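PDB 2X8X: TLR1789 protein from Thermosynechococcus elongatus, which is probably an Omp85-family factor for inserting proteins into the outer membrane, this piece being its N-terminal run of POTRA domains. Local coordinates for residues 96-101 and 117-122; 159-164 and 176-181; 180-185 and 224-229. One frame throughout, in Å; residues are numbered along the deposited sequence.

Contact 1: 96-101 and 117-122; sequences NEIFAP and EKINTF
Ile98 faces the helix 109-125 and meets two successive residues of it, Lys118 and Ile119, with its two branches. With chi1 at -69°, CG2 lies anti to the backbone N and is turned to Lys118, while CG1, beside that N, leads toward Ile119. CG2 is 3.6 Å from Lys118 CE and 3.8 Å from Lys118 CB, and the longer arm carries Ile98 CD1 to within 3.8 Å of Ile119 CG1. The two isoleucines cross at about a right angle. Lys118 instead runs alongside Ile98, pointing the opposite way; bends at chi3 and chi4 (-75° and -101°) curl its methylenes round CG2, so that the aliphatic part of the chain does the touching.

Phe99 adds the second apolar pair. Its CB does not point at the other helix, yet the ring reaches across, and Ile119 CD1 lies at the ring edge, in plane, 3.8 Å from Phe99 CE1. One face of the same ring carries Ile98 CG2 of its own helix, 3.7 Å above the plane and offset toward the rim. Beneath both helices, Phe99 and Ile119 touch Leu147 of strand 144-150, and Ile119 also touches Val133 of strand 132-139.

With 210 Å² buried and no hydrogen bond between the segments, the two helices of this POTRA domain are joined here by apolar packing: buried Phe99 and Ile119 lie against the sheet, and the exposed lysine lends its methylenes to the outer side.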
loop_
_atom_site.group_PDB
_atom_site.type_symbol
_atom_site.label_atom_id
_atom_site.label_comp_id
_atom_site.label_asym_id
_atom_site.label_seq_id
_atom_site.Cartn_x
_atom_site.Cartn_y
_atom_site.Cartn_z
ATOM N N ASN A 96 9.421 -11.405 1.225
ATOM C CA ASN A 96 10.870 -11.464 0.891
ATOM C C ASN A 96 11.054 -11.768 -0.580
ATOM O O ASN A 96 11.886 -11.157 -1.277
ATOM C CB ASN A 96 11.650 -12.533 1.698
ATOM C CG ASN A 96 11.733 -12.236 3.202
ATOM O OD1 ASN A 96 11.938 -13.160 4.028
ATOM N ND2 ASN A 96 11.582 -10.980 3.580
ATOM N N GLU A 97 10.262 -12.708 -1.078
ATOM C CA GLU A 97 10.289 -13.013 -2.514
ATOM C C GLU A 97 9.842 -11.824 -3.418
ATOM O O GLU A 97 10.489 -11.505 -4.420
ATOM C CB GLU A 97 9.463 -14.272 -2.711
ATOM C CG GLU A 97 8.973 -14.589 -4.099
ATOM C CD GLU A 97 7.946 -15.748 -4.059
ATOM O OE1 GLU A 97 7.789 -16.397 -2.965
ATOM O OE2 GLU A 97 7.309 -16.008 -5.115
ATOM N N ILE A 98 8.733 -11.162 -3.103
ATOM C CA ILE A 98 8.325 -9.946 -3.871
ATOM C C ILE A 98 9.421 -8.869 -3.983
ATOM O O ILE A 98 9.705 -8.351 -5.074
ATOM C CB ILE A 98 6.980 -9.337 -3.290
ATOM C CG1 ILE A 98 5.841 -10.290 -3.583
ATOM C CG2 ILE A 98 6.700 -7.864 -3.798
ATOM C CD1 ILE A 98 4.624 -10.022 -2.659
ATOM N N PHE A 99 10.112 -8.625 -2.883
ATOM C CA PHE A 99 11.047 -7.554 -2.812
ATOM C C PHE A 99 12.505 -7.984 -3.075
ATOM O O PHE A 99 13.316 -7.099 -3.277
ATOM C CB PHE A 99 10.899 -6.716 -1.491
ATOM C CG PHE A 99 9.602 -5.950 -1.396
ATOM C CD1 PHE A 99 8.508 -6.505 -0.733
ATOM C CD2 PHE A 99 9.440 -4.690 -1.969
ATOM C CE1 PHE A 99 7.286 -5.819 -0.649
ATOM C CE2 PHE A 99 8.246 -4.018 -1.852
ATOM C CZ PHE A 99 7.153 -4.581 -1.191
ATOM N N ALA A 100 12.825 -9.291 -3.130
ATOM C CA ALA A 100 14.221 -9.767 -3.466
ATOM C C ALA A 100 14.949 -8.986 -4.576
ATOM O O ALA A 100 16.152 -8.690 -4.395
ATOM C CB ALA A 100 14.280 -11.340 -3.748
ATOM N N PRO A 101 14.255 -8.629 -5.714
ATOM C CA PRO A 101 15.047 -7.966 -6.773
ATOM C C PRO A 101 15.605 -6.574 -6.393
ATOM O O PRO A 101 16.551 -6.063 -7.038
ATOM C CB PRO A 101 14.063 -7.842 -7.936
ATOM C CG PRO A 101 13.091 -9.123 -7.768
ATOM C CD PRO A 101 12.919 -9.082 -6.209
ATOM N N GLU A 117 2.063 -2.878 -4.773
ATOM C CA GLU A 117 0.999 -3.324 -5.696
ATOM C C GLU A 117 0.983 -4.849 -5.914
ATOM O O GLU A 117 -0.084 -5.435 -6.077
ATOM C CB GLU A 117 1.025 -2.630 -7.057
ATOM C CG GLU A 117 0.652 -1.148 -7.004
ATOM C CD GLU A 117 -0.488 -0.806 -5.943
ATOM O OE1 GLU A 117 -1.598 -1.445 -5.928
ATOM O OE2 GLU A 117 -0.277 0.144 -5.119
ATOM N N LYS A 118 2.150 -5.483 -5.902
ATOM C CA LYS A 118 2.202 -6.956 -5.938
ATOM C C LYS A 118 1.563 -7.574 -4.717
ATOM O O LYS A 118 0.939 -8.653 -4.781
ATOM C CB LYS A 118 3.664 -7.410 -6.046
ATOM C CG LYS A 118 4.095 -7.375 -7.564
ATOM C CD LYS A 118 5.551 -7.850 -7.686
ATOM C CE LYS A 118 6.497 -6.694 -7.172
ATOM N NZ LYS A 118 7.262 -5.750 -8.107
ATOM N N ILE A 119 1.744 -6.943 -3.570
ATOM C CA ILE A 119 1.090 -7.515 -2.355
ATOM C C ILE A 119 -0.464 -7.417 -2.490
ATOM O O ILE A 119 -1.199 -8.370 -2.196
ATOM C CB ILE A 119 1.593 -6.796 -1.099
ATOM C CG1 ILE A 119 3.019 -7.203 -0.754
ATOM C CG2 ILE A 119 0.622 -7.051 0.073
ATOM C CD1 ILE A 119 3.614 -6.200 0.355
ATOM N N ASN A 120 -0.956 -6.268 -2.907
ATOM C CA ASN A 120 -2.432 -6.031 -3.007
ATOM C C ASN A 120 -2.999 -6.933 -4.066
ATOM O O ASN A 120 -4.128 -7.402 -3.937
ATOM C CB ASN A 120 -2.728 -4.573 -3.355
ATOM C CG ASN A 120 -2.311 -3.604 -2.231
ATOM O OD1 ASN A 120 -2.160 -4.023 -1.068
ATOM N ND2 ASN A 120 -2.143 -2.312 -2.562
ATOM N N THR A 121 -2.199 -7.228 -5.109
ATOM C CA THR A 121 -2.620 -8.188 -6.124
ATOM C C THR A 121 -2.631 -9.605 -5.560
ATOM O O THR A 121 -3.541 -10.364 -5.847
ATOM C CB THR A 121 -1.729 -8.130 -7.413
ATOM O OG1 THR A 121 -1.807 -6.813 -7.949
ATOM C CG2 THR A 121 -2.204 -9.106 -8.450
ATOM N N PHE A 122 -1.649 -9.979 -4.756
ATOM C CA PHE A 122 -1.725 -11.267 -4.080
ATOM C C PHE A 122 -3.048 -11.411 -3.286
ATOM O O PHE A 122 -3.771 -12.402 -3.467
ATOM C CB PHE A 122 -0.522 -11.531 -3.201
ATOM C CG PHE A 122 -0.731 -12.664 -2.209
ATOM C CD1 PHE A 122 -0.451 -13.996 -2.585
ATOM C CD2 PHE A 122 -1.222 -12.399 -0.917
ATOM C CE1 PHE A 122 -0.642 -15.073 -1.668
ATOM C CE2 PHE A 122 -1.441 -13.443 0.018
ATOM C CZ PHE A 122 -1.150 -14.794 -0.354
#

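Contact 2: 159-164 and 176-181; sequences YRFLNK and FVISRE
Ile178, pointing from helix 175-179 toward strand 154-161, provides the apolar part of this contact by dividing its branches between two aromatic rings. Its CG2 packs on the hydroxyl end of Tyr159, 3.7 Å from Tyr159 CZ, where the two side chains lie alongside one another and point opposite ways. Its CD1 goes to Phe161 and meets the rim of that ring almost in its plane, 3.8 Å from Phe161 CZ. The same methyl also lies over one face of the Tyr159 ring, 4.2 Å above the plane and offset toward the rim, so it is set between a face and an edge. The extended chi2 of Ile178 (158°) carries CD1 away from CG2 to Phe161.

The polar end of Tyr159 makes van der Waals contact. Tyr159 OH lies 3.5 Å from Ser179 CB, and although Ser179 N is equally near, the angle is too poor for a hydrogen bond. No hydrogen bond joins the segments.

Around this packing, Ile178 also touches Leu202 of helix 192-205 and Ile230 of strand 224-232, while backbone bonds tie Arg160 to Leu228 and Ile230. Tyr159, and the ring end of Phe161 two residues on, reach the helix from an outermost strand. This is helix-on-sheet packing as expected of a POTRA domain, in which two helices cover one side of a three-stranded mixed sheet.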
loop_
_atom_site.group_PDB
_atom_site.type_symbol
_atom_site.label_atom_id
_atom_site.label_comp_id
_atom_site.label_asym_id
_atom_site.label_seq_id
_atom_site.Cartn_x
_atom_site.Cartn_y
_atom_site.Cartn_z
ATOM N N TYR A 159 -25.692 -12.782 13.179
ATOM C CA TYR A 159 -26.930 -13.039 12.436
ATOM C C TYR A 159 -28.010 -12.007 12.772
ATOM O O TYR A 159 -28.281 -11.756 13.932
ATOM C CB TYR A 159 -27.516 -14.455 12.694
ATOM C CG TYR A 159 -26.519 -15.569 12.617
ATOM C CD1 TYR A 159 -25.497 -15.566 11.650
ATOM C CD2 TYR A 159 -26.575 -16.630 13.542
ATOM C CE1 TYR A 159 -24.525 -16.564 11.627
ATOM C CE2 TYR A 159 -25.643 -17.644 13.512
ATOM C CZ TYR A 159 -24.617 -17.609 12.562
ATOM O OH TYR A 159 -23.703 -18.624 12.526
ATOM N N ARG A 160 -28.638 -11.402 11.764
ATOM C CA ARG A 160 -29.777 -10.539 12.065
ATOM C C ARG A 160 -31.013 -11.077 11.301
ATOM O O ARG A 160 -31.000 -11.171 10.043
ATOM C CB ARG A 160 -29.457 -9.096 11.648
ATOM C CG ARG A 160 -28.271 -8.490 12.358
ATOM C CD ARG A 160 -28.083 -7.053 11.903
ATOM N NE ARG A 160 -26.960 -6.542 12.700
ATOM C CZ ARG A 160 -26.185 -5.535 12.346
ATOM N NH1 ARG A 160 -26.402 -4.884 11.216
ATOM N NH2 ARG A 160 -25.177 -5.190 13.116
ATOM N N PHE A 161 -32.020 -11.511 12.034
ATOM C CA PHE A 161 -33.232 -12.025 11.415
ATOM C C PHE A 161 -34.238 -10.929 11.095
ATOM O O PHE A 161 -34.477 -10.046 11.904
ATOM C CB PHE A 161 -33.785 -13.186 12.250
ATOM C CG PHE A 161 -32.807 -14.368 12.332
ATOM C CD1 PHE A 161 -31.759 -14.358 13.248
ATOM C CD2 PHE A 161 -32.928 -15.459 11.463
ATOM C CE1 PHE A 161 -30.818 -15.437 13.330
ATOM C CE2 PHE A 161 -32.015 -16.560 11.531
ATOM C CZ PHE A 161 -30.959 -16.532 12.447
ATOM N N LEU A 162 -34.836 -10.973 9.906
ATOM C CA LEU A 162 -35.659 -9.851 9.446
ATOM C C LEU A 162 -36.905 -10.378 8.825
ATOM O O LEU A 162 -36.838 -11.430 8.181
ATOM C CB LEU A 162 -34.920 -9.023 8.390
ATOM C CG LEU A 162 -33.485 -8.553 8.648
ATOM C CD1 LEU A 162 -32.917 -7.913 7.363
ATOM C CD2 LEU A 162 -33.306 -7.602 9.865
ATOM N N ASN A 163 -38.048 -9.690 9.012
ATOM C CA ASN A 163 -39.323 -10.128 8.401
ATOM C C ASN A 163 -39.316 -9.671 6.954
ATOM O O ASN A 163 -38.337 -9.069 6.508
ATOM C CB ASN A 163 -40.541 -9.537 9.137
ATOM C CG ASN A 163 -40.549 -7.988 9.169
ATOM O OD1 ASN A 163 -39.846 -7.291 8.399
ATOM N ND2 ASN A 163 -41.344 -7.442 10.088
ATOM N N LYS A 164 -40.404 -9.907 6.218
ATOM C CA LYS A 164 -40.475 -9.388 4.820
ATOM C C LYS A 164 -40.150 -7.867 4.673
ATOM O O LYS A 164 -39.319 -7.484 3.815
ATOM C CB LYS A 164 -41.806 -9.734 4.108
ATOM C CG LYS A 164 -41.692 -9.724 2.524
ATOM C CD LYS A 164 -40.800 -8.540 2.003
ATOM C CE LYS A 164 -40.412 -8.553 0.514
ATOM N NZ LYS A 164 -41.593 -8.253 -0.360
ATOM N N PHE A 176 -26.453 -23.065 15.632
ATOM C CA PHE A 176 -25.536 -24.111 15.123
ATOM C C PHE A 176 -25.848 -24.524 13.683
ATOM O O PHE A 176 -24.957 -24.893 12.929
ATOM C CB PHE A 176 -25.446 -25.345 16.064
ATOM C CG PHE A 176 -26.721 -26.160 16.125
ATOM C CD1 PHE A 176 -26.994 -27.142 15.160
ATOM C CD2 PHE A 176 -27.675 -25.942 17.135
ATOM C CE1 PHE A 176 -28.229 -27.911 15.193
ATOM C CE2 PHE A 176 -28.891 -26.705 17.195
ATOM C CZ PHE A 176 -29.165 -27.682 16.211
ATOM N N VAL A 177 -27.131 -24.479 13.310
ATOM C CA VAL A 177 -27.601 -24.916 11.980
ATOM C C VAL A 177 -26.924 -24.105 10.906
ATOM O O VAL A 177 -26.513 -24.656 9.871
ATOM C CB VAL A 177 -29.139 -24.857 11.847
ATOM C CG1 VAL A 177 -29.614 -25.191 10.414
ATOM C CG2 VAL A 177 -29.777 -25.853 12.771
ATOM N N ILE A 178 -26.794 -22.805 11.174
ATOM C CA ILE A 178 -26.149 -21.889 10.252
ATOM C C ILE A 178 -24.624 -21.995 10.376
ATOM O O ILE A 178 -23.917 -22.133 9.369
ATOM C CB ILE A 178 -26.583 -20.433 10.490
ATOM C CG1 ILE A 178 -28.070 -20.268 10.113
ATOM C CG2 ILE A 178 -25.756 -19.503 9.646
ATOM C CD1 ILE A 178 -28.686 -19.058 10.794
ATOM N N SER A 179 -24.142 -21.923 11.610
ATOM C CA SER A 179 -22.703 -21.866 11.839
ATOM C C SER A 179 -21.986 -23.116 11.223
ATOM O O SER A 179 -20.882 -23.038 10.675
ATOM C CB SER A 179 -22.500 -21.750 13.356
ATOM O OG SER A 179 -21.114 -21.778 13.625
ATOM N N ARG A 180 -22.619 -24.276 11.307
ATOM C CA ARG A 180 -21.964 -25.502 10.850
ATOM C C ARG A 180 -21.865 -25.616 9.344
ATOM O O ARG A 180 -21.162 -26.489 8.835
ATOM C CB ARG A 180 -22.626 -26.724 11.437
ATOM C CG ARG A 180 -23.840 -27.230 10.682
ATOM C CD ARG A 180 -24.494 -28.328 11.582
ATOM N NE ARG A 180 -25.936 -28.438 11.323
ATOM C CZ ARG A 180 -26.725 -29.421 11.753
ATOM N NH1 ARG A 180 -26.241 -30.424 12.484
ATOM N NH2 ARG A 180 -28.020 -29.399 11.443
ATOM N N GLU A 181 -22.558 -24.729 8.630
ATOM C CA GLU A 181 -22.407 -24.684 7.186
ATOM C C GLU A 181 -21.313 -23.754 6.722
ATOM O O GLU A 181 -20.986 -23.762 5.522
ATOM C CB GLU A 181 -23.725 -24.257 6.532
ATOM C CG GLU A 181 -24.846 -25.229 6.869
ATOM C CD GLU A 181 -24.601 -26.641 6.353
ATOM O OE1 GLU A 181 -24.035 -26.820 5.224
ATOM O OE2 GLU A 181 -25.033 -27.568 7.070
#

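Contact 3: 180-185 and 224-229; sequences REMDTQ and VNLILN
Met182 SD rests 3.8 Å from Leu228 CD1, and its methyl carbon Met182 CE lies 4.2 Å from Leu226 CD2, so the end of one flexible side chain serves two leucines. Met182 meets each of them tip to tip. The chain runs extended through chi2 (-173°) and then bends at chi3 (64°), which turns CE off toward Leu226 while the sulfur stays beside Leu228. Thr184 completes this shell with its methyl: Thr184 CG2 is 4.1 Å from Leu226 CD2, and the two side chains cross at about a right angle. Leu226 and Leu228, alternate residues of strand 224-232, present their side chains on the same side of the sheet.

The next shell fixes the loop. Gln185 NE2 donates to Met182 O at 2.7 Å with an N-H...O angle of 162°, the acceptor lying close to the amide plane of the glutamine, which ties the Gln185 side chain back to the main chain three residues earlier. Helix 192-205 supplies further bonds: Asp198 takes Thr184 OG1 through OD2 and the backbone N of Asp183 through OD1. On the strand side, Val213 of strand 208-217 touches both leucines.

All four touching residues are buried, but only 133 Å² is covered between the segments. The threonine turns its methyl to Leu226 and sends its hydroxyl to Asp198, so loop and strand meet through carbon and sulfur while the polar bonds are made elsewhere.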
loop_
_atom_site.group_PDB
_atom_site.type_symbol
_atom_site.label_atom_id
_atom_site.label_comp_id
_atom_site.label_asym_id
_atom_site.label_seq_id
_atom_site.Cartn_x
_atom_site.Cartn_y
_atom_site.Cartn_z
ATOM N N ARG A 180 -22.619 -24.276 11.307
ATOM C CA ARG A 180 -21.964 -25.502 10.850
ATOM C C ARG A 180 -21.865 -25.616 9.344
ATOM O O ARG A 180 -21.162 -26.489 8.835
ATOM C CB ARG A 180 -22.626 -26.724 11.437
ATOM C CG ARG A 180 -23.840 -27.230 10.682
ATOM C CD ARG A 180 -24.494 -28.328 11.582
ATOM N NE ARG A 180 -25.936 -28.438 11.323
ATOM C CZ ARG A 180 -26.725 -29.421 11.753
ATOM N NH1 ARG A 180 -26.241 -30.424 12.484
ATOM N NH2 ARG A 180 -28.020 -29.399 11.443
ATOM N N GLU A 181 -22.558 -24.729 8.630
ATOM C CA GLU A 181 -22.407 -24.684 7.186
ATOM C C GLU A 181 -21.313 -23.754 6.722
ATOM O O GLU A 181 -20.986 -23.762 5.522
ATOM C CB GLU A 181 -23.725 -24.257 6.532
ATOM C CG GLU A 181 -24.846 -25.229 6.869
ATOM C CD GLU A 181 -24.601 -26.641 6.353
ATOM O OE1 GLU A 181 -24.035 -26.820 5.224
ATOM O OE2 GLU A 181 -25.033 -27.568 7.070
ATOM N N MET A 182 -20.778 -22.948 7.655
ATOM C CA MET A 182 -19.914 -21.839 7.290
ATOM C C MET A 182 -18.454 -22.078 7.647
ATOM O O MET A 182 -18.122 -22.344 8.807
ATOM C CB MET A 182 -20.407 -20.550 7.963
ATOM C CG MET A 182 -21.773 -20.129 7.415
ATOM S SD MET A 182 -22.164 -18.525 8.109
ATOM C CE MET A 182 -20.858 -17.447 7.405
ATOM N N ASP A 183 -17.595 -21.951 6.649
ATOM C CA ASP A 183 -16.130 -21.823 6.878
ATOM C C ASP A 183 -15.678 -20.421 7.306
ATOM O O ASP A 183 -14.607 -20.271 7.924
ATOM C CB ASP A 183 -15.344 -22.159 5.612
ATOM C CG ASP A 183 -15.416 -23.622 5.230
ATOM O OD1 ASP A 183 -15.583 -24.507 6.129
ATOM O OD2 ASP A 183 -15.257 -23.876 4.007
ATOM N N THR A 184 -16.413 -19.393 6.896
ATOM C CA THR A 184 -16.159 -18.040 7.415
ATOM C C THR A 184 -16.550 -17.995 8.901
ATOM O O THR A 184 -17.732 -18.119 9.216
ATOM C CB THR A 184 -16.987 -17.013 6.629
ATOM O OG1 THR A 184 -16.705 -17.165 5.233
ATOM C CG2 THR A 184 -16.635 -15.561 7.034
ATOM N N GLN A 185 -15.558 -17.883 9.809
ATOM C CA GLN A 185 -15.765 -17.962 11.287
ATOM C C GLN A 185 -14.882 -16.870 11.921
ATOM O O GLN A 185 -13.984 -16.397 11.277
ATOM C CB GLN A 185 -15.395 -19.357 11.857
ATOM C CG GLN A 185 -16.259 -20.486 11.280
ATOM C CD GLN A 185 -17.684 -20.544 11.856
ATOM O OE1 GLN A 185 -17.971 -19.908 12.858
ATOM N NE2 GLN A 185 -18.567 -21.344 11.232
ATOM N N VAL A 224 -13.182 -6.894 10.571
ATOM C CA VAL A 224 -14.633 -6.774 10.253
ATOM C C VAL A 224 -15.551 -7.613 11.090
ATOM O O VAL A 224 -15.186 -8.712 11.558
ATOM C CB VAL A 224 -14.986 -7.085 8.741
ATOM C CG1 VAL A 224 -14.621 -5.904 7.890
ATOM C CG2 VAL A 224 -14.280 -8.293 8.334
ATOM N N ASN A 225 -16.745 -7.062 11.250
ATOM C CA ASN A 225 -17.909 -7.749 11.766
ATOM C C ASN A 225 -18.744 -8.210 10.536
ATOM O O ASN A 225 -19.270 -7.384 9.754
ATOM C CB ASN A 225 -18.662 -6.822 12.778
ATOM C CG ASN A 225 -19.970 -7.482 13.406
ATOM O OD1 ASN A 225 -20.212 -8.712 13.277
ATOM N ND2 ASN A 225 -20.818 -6.636 14.080
ATOM N N LEU A 226 -18.800 -9.523 10.306
ATOM C CA LEU A 226 -19.577 -10.029 9.158
ATOM C C LEU A 226 -21.078 -10.178 9.556
ATOM O O LEU A 226 -21.415 -10.961 10.488
ATOM C CB LEU A 226 -19.049 -11.359 8.597
ATOM C CG LEU A 226 -19.960 -11.846 7.460
ATOM C CD1 LEU A 226 -19.378 -11.306 6.215
ATOM C CD2 LEU A 226 -20.096 -13.334 7.318
ATOM N N ILE A 227 -21.956 -9.482 8.839
ATOM C CA ILE A 227 -23.384 -9.481 9.215
ATOM C C ILE A 227 -24.067 -10.327 8.170
ATOM O O ILE A 227 -23.842 -10.106 6.966
ATOM C CB ILE A 227 -24.043 -8.079 9.124
ATOM C CG1 ILE A 227 -23.212 -6.952 9.787
ATOM C CG2 ILE A 227 -25.479 -8.116 9.627
ATOM C CD1 ILE A 227 -22.872 -7.142 11.199
ATOM N N LEU A 228 -24.864 -11.299 8.613
ATOM C CA LEU A 228 -25.772 -12.028 7.721
ATOM C C LEU A 228 -27.193 -11.527 8.011
ATOM O O LEU A 228 -27.684 -11.677 9.122
ATOM C CB LEU A 228 -25.683 -13.523 7.973
ATOM C CG LEU A 228 -24.411 -14.324 7.686
ATOM C CD1 LEU A 228 -24.751 -15.820 7.699
ATOM C CD2 LEU A 228 -23.786 -13.864 6.344
ATOM N N ASN A 229 -27.860 -10.923 7.013
ATOM C CA ASN A 229 -29.194 -10.420 7.157
ATOM C C ASN A 229 -30.053 -11.505 6.536
ATOM O O ASN A 229 -29.959 -11.765 5.302
ATOM C CB ASN A 229 -29.339 -9.119 6.373
ATOM C CG ASN A 229 -28.618 -7.946 7.063
ATOM O OD1 ASN A 229 -28.923 -7.650 8.174
ATOM N ND2 ASN A 229 -27.606 -7.370 6.423
#

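Contact 1 comes first along an elongated chain of successive POTRA domains; contact 3 starts on 180-181, the end of contact 2, and closes later at 224-229. Contact 1 lies in the middle POTRA domain and joins helices 92-99 and 109-125; contacts 2 and 3 lie in the last POTRA domain of this piece. Centres of contacts 1 and 2 are 39 Å apart, those of contacts 1 and 3 30 Å, with nearest atoms about 22 and 15 Å apart. Contacts 2 and 3, centres 9 Å apart, share Arg180 and Glu181 and reach strands 154-161 and 224-232, neighbours in one sheet. Contact 1 is thus part of one domain's interior packing and contacts 2 and 3 part of the next; none bridges the two.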